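Local coordinates for protein cystathionine gamma-synthase (Xanthomonas oryzae pv. oryzae KACC 10331, PDB 6LD7) that probably makes cystathionine in the methionine biosynthesis pathway, as a pyridoxal 5'-phosphate-dependent enzyme of the trans-sulfuration family, at residues M311-E316 against G369-S374. The protein carries 1 engineered substitution. Sequence-based numbering, arbitrary orientation.
Sequences MSFELE and GLLRLS
Phe313 and Leu371 form a hydrogen-bonded pair of two antiparallel strands, 311-315 and 370-374, in the small sheet of the C-terminal domain of this fold type I (aspartate aminotransferase-like) PLP enzyme. Two bonds join them, Phe313 N to Leu371 O and, nearly straight at 172°, Leu371 N to Phe313 O (2.8 Å). The tight part is apolar, as suits burial: Phe313, Leu371 and Leu373 pack together, Phe313 and neighbouring Met311 against helix 259-277, Leu371 against helix 319-327. With CG between its backbone N and carbonyl carbon (chi1 77°), the Phe313 ring reaches over the neighbouring strand; its CE1 lies 3.9 Å from Leu371 CB and 4.1 Å from Leu373 CD1, while Leu371 CD1 touches CZ. The other face is more polar and opens toward solvent at Glu314, which is only partly buried. There Leu370 turns CD1 to within 3.7 Å of Ser312 CB and 3.9 Å of Glu314 CG, so the glutamate's methylene part packs while OE1 bonds to Tyr287 OH. Ser312, small enough to fit, lays OG against CB and CG of Arg372 and hydrogen-bonds Pro160 O; Arg372 NH2 bonds to a triethylene glycol, probably from the crystallisation liquor. At the strand end, Leu315 N donates to Gly369 O at 2.9 Å, from 39° out of the carbonyl plane.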
loop_
_atom_site.group_PDB
_atom_site.type_symbol
_atom_site.label_atom_id
_atom_site.label_comp_id
_atom_site.label_asym_id
_atom_site.label_seq_id
_atom_site.Cartn_x
_atom_site.Cartn_y
_atom_site.Cartn_z
ATOM N N MET C 311 20.669 -23.731 8.171
ATOM C CA MET C 311 21.326 -24.905 8.734
ATOM C C MET C 311 20.371 -25.600 9.703
ATOM O O MET C 311 19.362 -25.015 10.176
ATOM C CB MET C 311 22.636 -24.499 9.437
ATOM C CG MET C 311 22.468 -23.877 10.756
ATOM S SD MET C 311 24.119 -23.429 11.484
ATOM C CE MET C 311 24.698 -22.246 10.271
ATOM N N SER C 312 20.682 -26.847 9.946
ATOM C CA SER C 312 20.033 -27.700 10.957
ATOM C C SER C 312 21.078 -28.303 11.867
ATOM O O SER C 312 22.196 -28.490 11.424
ATOM C CB SER C 312 19.209 -28.789 10.269
ATOM O OG SER C 312 18.144 -28.161 9.612
ATOM N N PHE C 313 20.646 -28.758 13.037
ATOM C CA PHE C 313 21.495 -29.413 14.028
ATOM C C PHE C 313 20.614 -30.289 14.934
ATOM O O PHE C 313 19.415 -29.986 15.181
ATOM C CB PHE C 313 22.352 -28.339 14.743
ATOM C CG PHE C 313 21.624 -27.521 15.773
ATOM C CD1 PHE C 313 20.905 -26.425 15.397
ATOM C CD2 PHE C 313 21.543 -27.943 17.083
ATOM C CE1 PHE C 313 20.166 -25.706 16.307
ATOM C CE2 PHE C 313 20.822 -27.210 18.015
ATOM C CZ PHE C 313 20.172 -26.070 17.630
ATOM N N GLU C 314 21.170 -31.421 15.331
ATOM C CA GLU C 314 20.553 -32.391 16.273
ATOM C C GLU C 314 21.027 -32.087 17.675
ATOM O O GLU C 314 22.225 -32.105 17.907
ATOM C CB GLU C 314 20.947 -33.804 15.901
ATOM C CG GLU C 314 20.176 -34.244 14.692
ATOM C CD GLU C 314 20.633 -35.549 14.099
ATOM O OE1 GLU C 314 20.216 -35.822 12.927
ATOM O OE2 GLU C 314 21.386 -36.282 14.838
ATOM N N LEU C 315 20.100 -31.700 18.519
ATOM C CA LEU C 315 20.372 -31.402 19.940
ATOM C C LEU C 315 20.274 -32.723 20.692
ATOM O O LEU C 315 19.449 -33.538 20.341
ATOM C CB LEU C 315 19.321 -30.392 20.379
ATOM C CG LEU C 315 19.428 -29.903 21.795
ATOM C CD1 LEU C 315 20.653 -29.048 21.953
ATOM C CD2 LEU C 315 18.181 -29.091 22.090
ATOM N N GLU C 316 21.241 -32.973 21.531
ATOM C CA GLU C 316 21.321 -34.103 22.478
ATOM C C GLU C 316 20.163 -33.965 23.478
ATOM O O GLU C 316 19.892 -32.831 23.979
ATOM C CB GLU C 316 22.705 -34.063 23.160
ATOM C CG GLU C 316 22.945 -35.249 24.071
ATOM C CD GLU C 316 22.824 -36.579 23.331
ATOM O OE1 GLU C 316 23.578 -36.748 22.346
ATOM O OE2 GLU C 316 21.936 -37.410 23.683
ATOM N N GLY C 369 15.244 -34.638 17.782
ATOM C CA GLY C 369 16.248 -33.676 18.247
ATOM C C GLY C 369 16.611 -32.634 17.167
ATOM O O GLY C 369 17.410 -31.707 17.527
ATOM N N LEU C 370 16.084 -32.726 15.920
ATOM C CA LEU C 370 16.563 -31.844 14.833
ATOM C C LEU C 370 15.903 -30.470 14.943
ATOM O O LEU C 370 14.663 -30.381 15.129
ATOM C CB LEU C 370 16.293 -32.471 13.477
ATOM C CG LEU C 370 16.878 -31.680 12.304
ATOM C CD1 LEU C 370 18.391 -31.828 12.272
ATOM C CD2 LEU C 370 16.312 -32.149 11.013
ATOM N N LEU C 371 16.707 -29.415 14.917
ATOM C CA LEU C 371 16.222 -28.016 14.851
ATOM C C LEU C 371 16.804 -27.371 13.603
ATOM O O LEU C 371 17.962 -27.674 13.259
ATOM C CB LEU C 371 16.623 -27.261 16.123
ATOM C CG LEU C 371 15.866 -27.673 17.392
ATOM C CD1 LEU C 371 16.576 -27.195 18.638
ATOM C CD2 LEU C 371 14.455 -27.117 17.363
ATOM N N ARG C 372 15.984 -26.582 12.918
ATOM C CA ARG C 372 16.351 -25.804 11.724
ATOM C C ARG C 372 16.388 -24.320 12.056
ATOM O O ARG C 372 15.434 -23.796 12.624
ATOM C CB ARG C 372 15.406 -26.114 10.578
ATOM C CG ARG C 372 15.869 -25.495 9.278
ATOM C CD ARG C 372 14.772 -25.635 8.227
ATOM N NE ARG C 372 13.718 -24.653 8.495
ATOM C CZ ARG C 372 12.563 -24.636 7.845
ATOM N NH1 ARG C 372 12.391 -25.464 6.843
ATOM N NH2 ARG C 372 11.679 -23.683 8.084
ATOM N N LEU C 373 17.499 -23.688 11.683
ATOM C CA LEU C 373 17.685 -22.263 11.802
ATOM C C LEU C 373 17.625 -21.623 10.444
ATOM O O LEU C 373 18.380 -22.016 9.567
ATOM C CB LEU C 373 19.055 -21.963 12.422
ATOM C CG LEU C 373 19.302 -22.562 13.769
ATOM C CD1 LEU C 373 20.682 -22.150 14.276
ATOM C CD2 LEU C 373 18.265 -22.143 14.773
ATOM N N SER C 374 16.893 -20.511 10.404
ATOM C CA SER C 374 16.974 -19.520 9.308
ATOM C C SER C 374 17.642 -18.294 9.922
ATOM O O SER C 374 17.005 -17.587 10.702
ATOM C CB SER C 374 15.641 -19.191 8.715
ATOM O OG SER C 374 15.754 -18.096 7.797
#